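Local coordinates for stage II sporulation protein SA (PDB 3O6Q) that acts as the toxin of a type II toxin-antitoxin pair, causing cell death unless its cognate antitoxin SpoIISB neutralises it, at residues A[15-18]-A[19-23]; A[28-31]-A[32-36]; A[46-49]-A[50-54]; A[57-60]-A[61-65]; A[77-80]-A[81-84]. One frame throughout, in Å; residues are numbered along the deposited sequence.

Interaction 1 of 5, residues A[15-18]-A[19-23]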
loop_
_atom_site.group_PDB
_atom_site.type_symbol
_atom_site.label_atom_id
_atom_site.label_comp_id
_atom_site.label_asym_id
_atom_site.label_seq_id
_atom_site.Cartn_x
_atom_site.Cartn_y
_atom_site.Cartn_z
ATOM N N ASN A 15 -13.035 -11.956 9.519
ATOM C CA ASN A 15 -13.056 -11.265 8.201
ATOM C C ASN A 15 -13.281 -9.778 8.393
ATOM O O ASN A 15 -12.537 -8.967 7.882
ATOM C CB ASN A 15 -14.141 -11.830 7.282
ATOM C CG ASN A 15 -13.691 -13.090 6.563
ATOM O OD1 ASN A 15 -14.319 -14.146 6.675
ATOM N ND2 ASN A 15 -12.567 -12.995 5.859
ATOM N N ASN A 16 -14.270 -9.445 9.215
ATOM C CA ASN A 16 -14.615 -8.075 9.489
ATOM C C ASN A 16 -13.459 -7.287 10.113
ATOM O O ASN A 16 -13.157 -6.183 9.675
ATOM C CB ASN A 16 -15.836 -8.030 10.405
ATOM C CG ASN A 16 -16.511 -6.705 10.383
ATOM O OD1 ASN A 16 -16.766 -6.163 9.315
ATOM N ND2 ASN A 16 -16.800 -6.156 11.554
ATOM N N GLU A 17 -12.822 -7.876 11.116
ATOM C CA GLU A 17 -11.655 -7.299 11.755
ATOM C C GLU A 17 -10.531 -7.078 10.750
ATOM O O GLU A 17 -9.986 -5.983 10.685
ATOM C CB GLU A 17 -11.197 -8.176 12.910
ATOM C CG GLU A 17 -9.789 -7.890 13.468
ATOM C CD GLU A 17 -9.044 -9.203 13.759
ATOM O OE1 GLU A 17 -9.116 -9.682 14.912
ATOM O OE2 GLU A 17 -8.443 -9.788 12.817
HETATM N N MSE A 18 -10.200 -8.091 9.956
HETATM C CA MSE A 18 -9.169 -7.970 8.911
HETATM C C MSE A 18 -9.435 -6.789 7.964
HETATM O O MSE A 18 -8.511 -6.056 7.608
HETATM C CB MSE A 18 -9.121 -9.242 8.061
HETATM C CG MSE A 18 -8.534 -10.476 8.740
HETATM SE SE MSE A 18 -6.587 -10.466 8.685
HETATM C CE MSE A 18 -6.206 -10.706 6.787
ATOM N N LEU A 19 -10.679 -6.640 7.517
ATOM C CA LEU A 19 -10.989 -5.636 6.499
ATOM C C LEU A 19 -10.942 -4.235 7.074
ATOM O O LEU A 19 -10.473 -3.312 6.418
ATOM C CB LEU A 19 -12.371 -5.864 5.899
ATOM C CG LEU A 19 -12.501 -7.001 4.861
ATOM C CD1 LEU A 19 -13.961 -7.459 4.663
ATOM C CD2 LEU A 19 -11.809 -6.606 3.522
ATOM N N HIS A 20 -11.412 -4.091 8.303
ATOM C CA HIS A 20 -11.346 -2.818 9.005
ATOM C C HIS A 20 -9.925 -2.423 9.277
ATOM O O HIS A 20 -9.503 -1.300 8.972
ATOM C CB HIS A 20 -12.109 -2.888 10.317
ATOM C CG HIS A 20 -13.526 -2.459 10.204
ATOM N ND1 HIS A 20 -14.577 -3.341 10.292
ATOM C CD2 HIS A 20 -14.074 -1.235 10.021
ATOM C CE1 HIS A 20 -15.718 -2.679 10.175
ATOM N NE2 HIS A 20 -15.441 -1.400 10.005
HETATM N N MSE A 21 -9.187 -3.354 9.841
HETATM C CA MSE A 21 -7.836 -3.079 10.257
HETATM C C MSE A 21 -6.942 -2.663 9.117
HETATM O O MSE A 21 -6.195 -1.703 9.248
HETATM C CB MSE A 21 -7.251 -4.298 10.934
HETATM C CG MSE A 21 -5.918 -4.101 11.566
HETATM SE SE MSE A 21 -5.332 -5.879 12.117
HETATM C CE MSE A 21 -6.136 -5.792 13.919
ATOM N N TYR A 22 -6.991 -3.386 7.999
ATOM C CA TYR A 22 -6.118 -3.074 6.899
ATOM C C TYR A 22 -6.639 -1.918 6.051
ATOM O O TYR A 22 -5.856 -1.217 5.431
ATOM C CB TYR A 22 -5.767 -4.345 6.124
ATOM C CG TYR A 22 -4.824 -5.221 6.946
ATOM C CD1 TYR A 22 -3.545 -4.779 7.251
ATOM C CD2 TYR A 22 -5.244 -6.448 7.474
ATOM C CE1 TYR A 22 -2.685 -5.541 8.045
ATOM C CE2 TYR A 22 -4.386 -7.224 8.264
ATOM C CZ TYR A 22 -3.102 -6.771 8.548
ATOM O OH TYR A 22 -2.246 -7.538 9.319
ATOM N N LEU A 23 -7.945 -1.663 6.060
ATOM C CA LEU A 23 -8.430 -0.398 5.530
ATOM C C LEU A 23 -7.884 0.761 6.358
ATOM O O LEU A 23 -7.387 1.740 5.779
ATOM C CB LEU A 23 -9.946 -0.359 5.490
ATOM C CG LEU A 23 -10.590 0.980 5.049
ATOM C CD1 LEU A 23 -10.141 1.408 3.697
ATOM C CD2 LEU A 23 -12.099 0.876 5.124
#
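His-20 and Asn-16 sit one turn apart on the long alpha-helix 7-35, and the carbonyl O of Asn-16 is gripped twice. His-20 N gives Asn-16 O the ordinary i+4 helix bond at 3.1 Å, while His-20 ND1 adds a second bond to Asn-16 O at 3.2 Å, arriving from the opposite face of the carbonyl plane. The ring bond is the more bent one (140° at the hydrogen), and its donor stands above the plane of the C=O. It ties the imidazole back to its own helix, while the ring also stacks with an aromatic side chain of the chain of another protein.

The remaining carbonyls follow the usual ladder: Asn-15 O takes Leu-19 N at 3.0 Å, Glu-17 O takes Met-21 N at 2.9 Å, and Met-18 O takes Tyr-22 N. Polar ends are satisfied from outside: Asn-15 OD1 by a polar side chain of another protein, Tyr-22 OH by Asp-134 and Thr-131.

Met-18, a selenomethionine, bends at chi2 (-82°) and again at chi3 (-68°), which lays it alongside Tyr-22 in a Met-aromatic contact: SE lies in the ring plane, at the edge, 3.9 Å from Tyr-22 CE2.

Interaction 2 of 5, residues A[28-31]-A[32-36]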
loop_
_atom_site.group_PDB
_atom_site.type_symbol
_atom_site.label_atom_id
_atom_site.label_comp_id
_atom_site.label_asym_id
_atom_site.label_seq_id
_atom_site.Cartn_x
_atom_site.Cartn_y
_atom_site.Cartn_z
ATOM N N THR A 28 -4.055 5.297 6.972
ATOM C CA THR A 28 -2.910 5.941 7.607
ATOM C C THR A 28 -1.701 6.048 6.719
ATOM O O THR A 28 -1.068 7.086 6.665
ATOM C CB THR A 28 -2.556 5.225 8.893
ATOM O OG1 THR A 28 -3.719 5.291 9.743
ATOM C CG2 THR A 28 -1.346 5.864 9.630
ATOM N N TYR A 29 -1.361 4.959 6.034
ATOM C CA TYR A 29 -0.180 4.919 5.157
ATOM C C TYR A 29 -0.291 6.014 4.084
ATOM O O TYR A 29 0.629 6.795 3.870
ATOM C CB TYR A 29 -0.082 3.509 4.560
ATOM C CG TYR A 29 0.880 3.260 3.410
ATOM C CD1 TYR A 29 2.166 2.778 3.624
ATOM C CD2 TYR A 29 0.451 3.375 2.098
ATOM C CE1 TYR A 29 3.037 2.477 2.547
ATOM C CE2 TYR A 29 1.306 3.062 1.016
ATOM C CZ TYR A 29 2.590 2.643 1.255
ATOM O OH TYR A 29 3.436 2.402 0.196
ATOM N N GLN A 30 -1.442 6.075 3.434
ATOM C CA GLN A 30 -1.665 7.029 2.373
ATOM C C GLN A 30 -1.663 8.438 2.932
ATOM O O GLN A 30 -1.125 9.325 2.309
ATOM C CB GLN A 30 -2.985 6.757 1.686
ATOM C CG GLN A 30 -3.241 7.673 0.479
ATOM C CD GLN A 30 -4.267 8.797 0.715
ATOM O OE1 GLN A 30 -4.969 9.218 -0.230
ATOM N NE2 GLN A 30 -4.345 9.300 1.957
ATOM N N TYR A 31 -2.259 8.643 4.107
ATOM C CA TYR A 31 -2.312 9.976 4.683
ATOM C C TYR A 31 -0.914 10.481 4.954
ATOM O O TYR A 31 -0.576 11.657 4.653
ATOM C CB TYR A 31 -3.163 9.990 5.941
ATOM C CG TYR A 31 -3.246 11.354 6.598
ATOM C CD1 TYR A 31 -4.303 12.220 6.327
ATOM C CD2 TYR A 31 -2.295 11.756 7.511
ATOM C CE1 TYR A 31 -4.393 13.464 6.924
ATOM C CE2 TYR A 31 -2.365 13.004 8.104
ATOM C CZ TYR A 31 -3.415 13.851 7.807
ATOM O OH TYR A 31 -3.464 15.082 8.435
ATOM N N LEU A 32 -0.067 9.601 5.489
ATOM C CA LEU A 32 1.330 9.979 5.778
ATOM C C LEU A 32 2.152 10.205 4.507
ATOM O O LEU A 32 2.935 11.118 4.425
ATOM C CB LEU A 32 1.990 8.953 6.656
ATOM C CG LEU A 32 1.445 8.785 8.078
ATOM C CD1 LEU A 32 2.002 7.465 8.639
ATOM C CD2 LEU A 32 1.832 9.945 8.970
ATOM N N LEU A 33 1.968 9.390 3.489
ATOM C CA LEU A 33 2.674 9.639 2.253
ATOM C C LEU A 33 2.274 11.024 1.743
ATOM O O LEU A 33 3.082 11.727 1.181
ATOM C CB LEU A 33 2.382 8.523 1.219
ATOM C CG LEU A 33 3.232 7.251 1.380
ATOM C CD1 LEU A 33 2.810 6.095 0.391
ATOM C CD2 LEU A 33 4.767 7.532 1.261
ATOM N N LYS A 34 1.039 11.425 1.973
ATOM C CA LYS A 34 0.524 12.688 1.453
ATOM C C LYS A 34 1.019 13.873 2.273
ATOM O O LYS A 34 1.372 14.881 1.705
ATOM C CB LYS A 34 -1.017 12.657 1.455
ATOM C CG LYS A 34 -1.755 13.358 0.304
ATOM C CD LYS A 34 -3.255 13.591 0.630
ATOM C CE LYS A 34 -4.081 13.903 -0.655
ATOM N NZ LYS A 34 -5.418 13.182 -0.736
ATOM N N ASN A 35 1.064 13.755 3.594
ATOM C CA ASN A 35 1.277 14.939 4.465
ATOM C C ASN A 35 2.597 14.964 5.298
ATOM O O ASN A 35 3.032 16.035 5.729
ATOM C CB ASN A 35 0.059 15.097 5.382
ATOM C CG ASN A 35 -1.254 15.323 4.587
ATOM O OD1 ASN A 35 -1.379 16.314 3.872
ATOM N ND2 ASN A 35 -2.215 14.409 4.700
ATOM N N GLU A 36 3.233 13.805 5.503
ATOM C CA GLU A 36 4.473 13.710 6.281
ATOM C C GLU A 36 5.771 13.667 5.437
ATOM O O GLU A 36 5.986 12.768 4.621
ATOM C CB GLU A 36 4.442 12.493 7.206
ATOM C CG GLU A 36 3.632 12.706 8.462
ATOM C CD GLU A 36 4.410 13.391 9.592
ATOM O OE1 GLU A 36 5.459 12.848 10.021
ATOM O OE2 GLU A 36 3.953 14.456 10.057
#
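Tyr-31 and Asn-35 cross at about a right angle in the last turn of helix 7-35, with the amide nitrogen over the phenol ring. Asn-35 ND2 stands 3.2 Å above the plane of the Tyr-31 ring and over its centre, the amide and ring planes 54° apart.

The hydrogen bonds are mostly the i+4 ladder: Leu-32 N to Thr-28 O at 3.0 Å, Leu-33 N to Tyr-29 O at 2.9 Å, and Lys-34 N to Gln-30 O. Tyr-31 O collects more than its share, taking Asn-35 N at 2.9 Å along with weak bonds from Lys-34 N and Asn-35 ND2. Those extra donors come just where the helix runs out, since Glu-36 is the first residue to leave helical angles.

The apolar contacts lie on other sides of the helix. Leu-33 CD1 makes a CH-pi contact over one face of Tyr-29, 3.9 Å from the ring centroid. Thr-28 CG2 and Leu-32 CD1 lie side by side, 3.8 Å apart.

Tyr-29 also packs on Leu-137, Leu-141 and Ile-144 of helix 132-148, and its OH bonds that of Tyr-29 of the second subunit, while Gln-30 OE1 bonds Thr-139 of that subunit. Leu-32 and Leu-33 touch Tyr-59 of helix 45-61, and this end of helix 7-35 thus meets two helices of its own chain and the second subunit.

Interaction 3 of 5, residues A[46-49]-A[50-54]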
loop_
_atom_site.group_PDB
_atom_site.type_symbol
_atom_site.label_atom_id
_atom_site.label_comp_id
_atom_site.label_asym_id
_atom_site.label_seq_id
_atom_site.Cartn_x
_atom_site.Cartn_y
_atom_site.Cartn_z
ATOM N N ASP A 46 25.167 2.632 8.161
ATOM C CA ASP A 46 24.487 3.018 9.412
ATOM C C ASP A 46 23.502 4.190 9.256
ATOM O O ASP A 46 22.436 4.168 9.875
ATOM C CB ASP A 46 25.500 3.330 10.521
ATOM C CG ASP A 46 26.305 2.099 10.959
ATOM O OD1 ASP A 46 25.780 0.952 10.864
ATOM O OD2 ASP A 46 27.458 2.293 11.419
ATOM N N ALA A 47 23.830 5.193 8.443
ATOM C CA ALA A 47 22.891 6.287 8.194
ATOM C C ALA A 47 21.656 5.734 7.502
ATOM O O ALA A 47 20.512 6.000 7.916
ATOM C CB ALA A 47 23.507 7.375 7.358
ATOM N N TYR A 48 21.889 4.987 6.428
ATOM C CA TYR A 48 20.816 4.339 5.707
ATOM C C TYR A 48 19.963 3.525 6.673
ATOM O O TYR A 48 18.750 3.635 6.660
ATOM C CB TYR A 48 21.382 3.432 4.600
ATOM C CG TYR A 48 20.383 3.057 3.519
ATOM C CD1 TYR A 48 20.401 3.692 2.275
ATOM C CD2 TYR A 48 19.410 2.100 3.740
ATOM C CE1 TYR A 48 19.473 3.372 1.252
ATOM C CE2 TYR A 48 18.481 1.780 2.736
ATOM C CZ TYR A 48 18.525 2.419 1.487
ATOM O OH TYR A 48 17.614 2.102 0.475
ATOM N N ALA A 49 20.587 2.687 7.495
ATOM C CA ALA A 49 19.795 1.813 8.392
ATOM C C ALA A 49 18.971 2.644 9.391
ATOM O O ALA A 49 17.838 2.296 9.687
ATOM C CB ALA A 49 20.657 0.778 9.105
ATOM N N GLU A 50 19.539 3.764 9.852
ATOM C CA GLU A 50 18.849 4.721 10.725
ATOM C C GLU A 50 17.618 5.352 10.097
ATOM O O GLU A 50 16.564 5.404 10.726
ATOM C CB GLU A 50 19.774 5.850 11.121
ATOM C CG GLU A 50 19.072 6.887 11.970
ATOM C CD GLU A 50 20.001 7.844 12.652
ATOM O OE1 GLU A 50 21.238 7.649 12.581
ATOM O OE2 GLU A 50 19.488 8.789 13.271
ATOM N N GLY A 51 17.762 5.839 8.869
ATOM C CA GLY A 51 16.645 6.355 8.113
ATOM C C GLY A 51 15.530 5.356 7.849
ATOM O O GLY A 51 14.351 5.698 7.928
ATOM N N ILE A 52 15.879 4.121 7.521
ATOM C CA ILE A 52 14.871 3.092 7.353
ATOM C C ILE A 52 14.166 2.804 8.682
ATOM O O ILE A 52 12.940 2.815 8.738
ATOM C CB ILE A 52 15.494 1.833 6.766
ATOM C CG1 ILE A 52 15.857 2.125 5.301
ATOM C CG2 ILE A 52 14.578 0.679 6.965
ATOM C CD1 ILE A 52 15.075 1.379 4.252
ATOM N N ASP A 53 14.940 2.592 9.750
ATOM C CA ASP A 53 14.350 2.486 11.094
ATOM C C ASP A 53 13.399 3.665 11.456
ATOM O O ASP A 53 12.325 3.413 11.977
ATOM C CB ASP A 53 15.427 2.339 12.167
ATOM C CG ASP A 53 14.862 1.910 13.518
ATOM O OD1 ASP A 53 14.208 0.849 13.582
ATOM O OD2 ASP A 53 15.059 2.634 14.530
ATOM N N LYS A 54 13.744 4.914 11.156
ATOM C CA LYS A 54 12.871 6.054 11.568
ATOM C C LYS A 54 11.593 6.133 10.749
ATOM O O LYS A 54 10.553 6.569 11.241
ATOM C CB LYS A 54 13.586 7.416 11.501
ATOM C CG LYS A 54 14.737 7.546 12.491
ATOM C CD LYS A 54 15.059 8.980 12.872
ATOM C CE LYS A 54 16.046 9.027 14.063
ATOM N NZ LYS A 54 16.396 10.420 14.501
#
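Helix 45-61 carries this contact in its first half, where Tyr-48 and Ile-52 are one turn apart and meet side chain to side chain. The tyrosine swings out with CG anti to the backbone N (chi1 -162°), which brings ring atom CE2 to the isoleucine: Tyr-48 CE2 is 3.7 Å from Ile-52 CG1, and Ile-52 CD1 also reaches CE2. The two side chains run obliquely past each other. Ile-52 CG1 lies close to the helix as well, 3.5 Å from the carbonyl O of Tyr-48.

Beneath them the alpha-helical ladder is regular. Gly-51 N bonds Ala-47 O at 2.9 Å and nearly straight, 171° at the hydrogen; Asp-53 N reaches Ala-49 O at 2.9 Å, Ile-52 N bonds Tyr-48 O, and Glu-50 N bonds Asp-46 O.

In the alpha/beta domain, whose layout is consistent with a GAF-like fold, this helix packs against both the antiparallel sheet and helix 132-148. Ala-49 packs on Ile-115 and Ile-52 on Phe-113 of strand 108-115, while the Tyr-48 ring meets that of Tyr-145 edge-to-face.

The polar side chains belong to a different face. Glu-50 is extended beyond CG; its OE1 is hydrogen-bonded to the backbone of the chain of another protein, and its OE2 makes a long salt bridge, 3.7 Å, with Lys-54 NZ. Asp-53 is doubly engaged: OD1 accepts from Leu-69 N, and OD2 pairs with Lys-57 and with a basic side chain of that other protein.

Interaction 4 of 5, residues A[57-60]-A[61-65]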
loop_
_atom_site.group_PDB
_atom_site.type_symbol
_atom_site.label_atom_id
_atom_site.label_comp_id
_atom_site.label_asym_id
_atom_site.label_seq_id
_atom_site.Cartn_x
_atom_site.Cartn_y
_atom_site.Cartn_z
ATOM N N LYS A 57 9.275 3.388 11.907
ATOM C CA LYS A 57 8.697 3.857 13.153
ATOM C C LYS A 57 7.652 4.941 12.993
ATOM O O LYS A 57 6.657 4.931 13.698
ATOM C CB LYS A 57 9.780 4.315 14.108
ATOM C CG LYS A 57 10.371 3.141 14.868
ATOM C CD LYS A 57 11.651 3.455 15.578
ATOM C CE LYS A 57 12.185 2.179 16.201
ATOM N NZ LYS A 57 13.542 2.407 16.724
ATOM N N THR A 58 7.829 5.844 12.046
ATOM C CA THR A 58 6.858 6.901 11.824
ATOM C C THR A 58 5.475 6.314 11.512
ATOM O O THR A 58 4.441 6.747 12.030
ATOM C CB THR A 58 7.353 7.836 10.686
ATOM O OG1 THR A 58 8.529 8.543 11.144
ATOM C CG2 THR A 58 6.268 8.814 10.260
ATOM N N TYR A 59 5.479 5.291 10.690
ATOM C CA TYR A 59 4.264 4.639 10.252
ATOM C C TYR A 59 3.687 3.709 11.307
ATOM O O TYR A 59 2.489 3.749 11.587
ATOM C CB TYR A 59 4.543 3.906 8.919
ATOM C CG TYR A 59 4.517 4.864 7.739
ATOM C CD1 TYR A 59 5.535 5.809 7.540
ATOM C CD2 TYR A 59 3.425 4.888 6.869
ATOM C CE1 TYR A 59 5.464 6.712 6.456
ATOM C CE2 TYR A 59 3.370 5.768 5.772
ATOM C CZ TYR A 59 4.365 6.676 5.583
ATOM O OH TYR A 59 4.231 7.560 4.519
ATOM N N ALA A 60 4.526 2.861 11.885
ATOM C CA ALA A 60 4.046 1.906 12.876
ATOM C C ALA A 60 3.483 2.663 14.077
ATOM O O ALA A 60 2.471 2.273 14.629
ATOM C CB ALA A 60 5.154 0.951 13.308
ATOM N N ASP A 61 4.132 3.751 14.467
ATOM C CA ASP A 61 3.648 4.546 15.575
ATOM C C ASP A 61 2.176 4.921 15.457
ATOM O O ASP A 61 1.475 4.965 16.456
ATOM C CB ASP A 61 4.470 5.806 15.712
ATOM C CG ASP A 61 5.844 5.532 16.263
ATOM O OD1 ASP A 61 6.141 4.347 16.596
ATOM O OD2 ASP A 61 6.655 6.502 16.321
ATOM N N LYS A 62 1.688 5.154 14.247
ATOM C CA LYS A 62 0.301 5.560 14.096
ATOM C C LYS A 62 -0.682 4.408 13.764
ATOM O O LYS A 62 -1.838 4.659 13.470
ATOM C CB LYS A 62 0.231 6.668 13.054
ATOM C CG LYS A 62 0.957 7.962 13.471
ATOM C CD LYS A 62 0.504 9.141 12.591
ATOM C CE LYS A 62 0.519 10.497 13.305
ATOM N NZ LYS A 62 0.055 11.603 12.353
HETATM N N MSE A 63 -0.223 3.164 13.883
HETATM C CA MSE A 63 -0.951 2.024 13.421
HETATM C C MSE A 63 -1.167 0.900 14.433
HETATM O O MSE A 63 -1.756 -0.145 14.082
HETATM C CB MSE A 63 -0.222 1.409 12.229
HETATM C CG MSE A 63 -0.379 2.110 10.922
HETATM SE SE MSE A 63 0.589 1.070 9.616
HETATM C CE MSE A 63 0.841 2.425 8.259
ATOM N N ASN A 64 -0.747 1.045 15.671
ATOM C CA ASN A 64 -1.096 -0.028 16.612
ATOM C C ASN A 64 -0.304 -1.314 16.358
ATOM O O ASN A 64 -0.861 -2.442 16.340
ATOM C CB ASN A 64 -2.622 -0.293 16.587
ATOM C CG ASN A 64 -3.435 0.925 17.088
ATOM O OD1 ASN A 64 -3.190 1.421 18.185
ATOM N ND2 ASN A 64 -4.376 1.418 16.267
ATOM N N LEU A 65 0.999 -1.095 16.150
ATOM C CA LEU A 65 1.966 -2.129 15.996
ATOM C C LEU A 65 3.349 -1.472 16.157
ATOM O O LEU A 65 3.473 -0.259 16.027
ATOM C CB LEU A 65 1.792 -2.839 14.628
ATOM C CG LEU A 65 2.115 -2.166 13.279
ATOM C CD1 LEU A 65 3.490 -2.562 12.798
ATOM C CD2 LEU A 65 1.063 -2.556 12.213
#
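The backbone of Tyr-59 and Ala-60 unwinds into residues 61-65 through two i+3 bonds, Lys-62 N to Tyr-59 O at 3.1 Å and Met-63 N to Ala-60 O at 2.9 Å, as helix 45-61 comes to its end. In both bonds the donor stands well above the plane of the carbonyl, about 60° out of it for Lys-62 N, away from any lone pair. Asn-64 then takes positive phi (72°), a left-handed conformation that turns the chain off the helix axis.

Just before that residue, the selenomethionine Met-63 turns its side chain back along the helix. Its CG is anti to the carbonyl carbon (chi1 -77°), and from there the extended chain carries CE to the ring of Tyr-59: Met-63 CE lies in the plane of the phenol ring, at its edge, 3.8 Å from Tyr-59 CD2. On the way, Met-63 CG passes 3.4 Å from Tyr-59 O.

Leu-65 meets the helix at Ala-60. Its CD1 touches Ala-60 CB at 3.9 Å, while the same Ala-60 CB lies 3.4 Å from Leu-65 O.

Outside the turn, Tyr-59 packs on Leu-141 of helix 132-148. Leu-65 and Ala-60 both pack on Phe-138 of the same helix, and Asn-64 O bonds Ser-126 OG.

This is a helix C-terminus of a familiar sort, tightening into i+3 bonds and leaving through a left-handed residue, here to hand the chain from helix 45-61 to strand 66-71.

Interaction 5 of 5, residues A[77-80]-A[81-84]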
loop_
_atom_site.group_PDB
_atom_site.type_symbol
_atom_site.label_atom_id
_atom_site.label_comp_id
_atom_site.label_asym_id
_atom_site.label_seq_id
_atom_site.Cartn_x
_atom_site.Cartn_y
_atom_site.Cartn_z
ATOM N N ASP A 77 23.478 -10.751 17.989
ATOM C CA ASP A 77 22.312 -10.150 17.339
ATOM C C ASP A 77 21.222 -11.171 17.101
ATOM O O ASP A 77 20.031 -10.891 17.285
ATOM C CB ASP A 77 22.687 -9.531 15.980
ATOM C CG ASP A 77 23.724 -8.435 16.097
ATOM O OD1 ASP A 77 23.798 -7.822 17.174
ATOM O OD2 ASP A 77 24.472 -8.217 15.114
ATOM N N LYS A 78 21.632 -12.359 16.678
ATOM C CA LYS A 78 20.678 -13.406 16.325
ATOM C C LYS A 78 19.991 -13.925 17.594
ATOM O O LYS A 78 18.759 -14.007 17.644
ATOM C CB LYS A 78 21.380 -14.535 15.558
ATOM C CG LYS A 78 22.088 -14.051 14.299
ATOM C CD LYS A 78 22.623 -15.181 13.459
ATOM C CE LYS A 78 23.184 -14.662 12.136
ATOM N NZ LYS A 78 23.309 -15.776 11.149
ATOM N N ASP A 79 20.788 -14.219 18.626
ATOM C CA ASP A 79 20.256 -14.736 19.896
ATOM C C ASP A 79 19.324 -13.734 20.571
ATOM O O ASP A 79 18.275 -14.122 21.092
ATOM C CB ASP A 79 21.372 -15.148 20.859
ATOM C CG ASP A 79 22.212 -16.309 20.332
ATOM O OD1 ASP A 79 21.718 -17.029 19.437
ATOM O OD2 ASP A 79 23.361 -16.495 20.805
ATOM N N ARG A 80 19.676 -12.455 20.529
ATOM C CA ARG A 80 18.805 -11.416 21.049
ATOM C C ARG A 80 17.444 -11.544 20.391
ATOM O O ARG A 80 16.418 -11.546 21.057
ATOM C CB ARG A 80 19.355 -10.021 20.753
ATOM C CG ARG A 80 20.600 -9.599 21.528
ATOM C CD ARG A 80 21.253 -8.376 20.916
ATOM N NE ARG A 80 22.493 -8.029 21.621
ATOM C CZ ARG A 80 23.641 -7.686 21.036
ATOM N NH1 ARG A 80 23.775 -7.659 19.710
ATOM N NH2 ARG A 80 24.680 -7.383 21.798
ATOM N N LEU A 81 17.435 -11.657 19.072
ATOM C CA LEU A 81 16.181 -11.709 18.340
ATOM C C LEU A 81 15.372 -12.961 18.721
ATOM O O LEU A 81 14.224 -12.838 19.132
ATOM C CB LEU A 81 16.473 -11.652 16.840
ATOM C CG LEU A 81 15.442 -11.000 15.943
ATOM C CD1 LEU A 81 15.029 -9.661 16.465
ATOM C CD2 LEU A 81 16.081 -10.821 14.597
ATOM N N THR A 82 16.004 -14.137 18.654
ATOM C CA THR A 82 15.308 -15.438 18.725
ATOM C C THR A 82 15.012 -16.053 20.118
ATOM O O THR A 82 14.273 -17.044 20.200
ATOM C CB THR A 82 16.048 -16.537 17.908
ATOM O OG1 THR A 82 17.376 -16.703 18.408
ATOM C CG2 THR A 82 16.117 -16.207 16.416
ATOM N N GLU A 83 15.589 -15.497 21.191
ATOM C CA GLU A 83 15.305 -15.942 22.585
ATOM C C GLU A 83 13.863 -15.612 23.015
ATOM O O GLU A 83 13.367 -16.169 23.977
ATOM C CB GLU A 83 16.332 -15.372 23.591
ATOM C CG GLU A 83 16.292 -13.848 23.786
ATOM C CD GLU A 83 17.130 -13.358 24.972
ATOM O OE1 GLU A 83 18.086 -14.060 25.376
ATOM O OE2 GLU A 83 16.820 -12.264 25.492
ATOM N N HIS A 84 13.188 -14.723 22.284
ATOM C CA HIS A 84 11.781 -14.384 22.547
ATOM C C HIS A 84 10.818 -15.427 21.947
ATOM O O HIS A 84 9.611 -15.162 21.834
ATOM C CB HIS A 84 11.447 -12.997 21.947
ATOM C CG HIS A 84 12.356 -11.882 22.389
ATOM N ND1 HIS A 84 11.988 -10.556 22.296
ATOM C CD2 HIS A 84 13.594 -11.887 22.948
ATOM C CE1 HIS A 84 12.959 -9.796 22.773
ATOM N NE2 HIS A 84 13.940 -10.579 23.182
#
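Lys-78 O is held by Thr-82 twice, in the common helix feature of a threonine hydroxyl bonding back to the carbonyl four residues earlier. Thr-82 N donates to Lys-78 O at 2.9 Å, and Thr-82 OG1 donates to the same O at 3.1 Å from above the carbonyl plane. A chi1 of 59° sets OG1 between the threonine's own N and carbonyl carbon, pointing it back down the short helix 75-82. Glu-83 N to Asp-79 O, 3.0 Å, and Leu-81 N to Asp-77 O, 3.2 Å, complete the backbone bonds across the contact.

The charged side chains find partners along the helix and beyond it. Arg-80 runs extended from CG to NE and brings NH1 to Asp-77 OD1, which lies in the guanidinium plane at its edge; the salt bridge is modelled short, so its exact length is doubtful. Asp-77 OD2 bonds Thr-74 OG1, Lys-78 NZ makes a salt bridge with Asp-96, and Asp-79 OD1 takes a bond from Gln-75.

Packing comes last. Leu-81 is buried with its end directed off the helix, against Cys-70 and Val-121 of the sheet and against Tyr-72, while Thr-82 meets Pro-88 and Val-91 of helix 88-96. The helix thus touches the sheet through Leu-81 and helix 88-96 through Thr-82.

Glu-83 and His-84 pack against carbonyls of the preceding turn. Glu-83 CG comes 3.4 Å from Asp-79 O, and the ring of His-84 folds back so that its CD2 lies 3.4 Å from Arg-80 O.

In the fold
The five contacts follow one another along the chain, in the part of this membrane protein predicted to be cytoplasmic. Interactions 1 and 2 share helix 7-35, their centres about 19 Å apart, and both reach the second subunit, so this long helix serves the dimer as well as its own domain. Interactions 3 and 4 share helix 45-61 and adjoin in sequence. Interactions 2 and 4 touch, Leu-33 N and Tyr-59 OH being 3.1 Å apart, which ties together the ends of the two helices. Interaction 5, on helix 75-82, lies about 33 Å from interaction 2 between centres. Interactions 1 to 4 each meet chains of another protein, consistent with bound antitoxin; interaction 5 meets no other chain of the assembly.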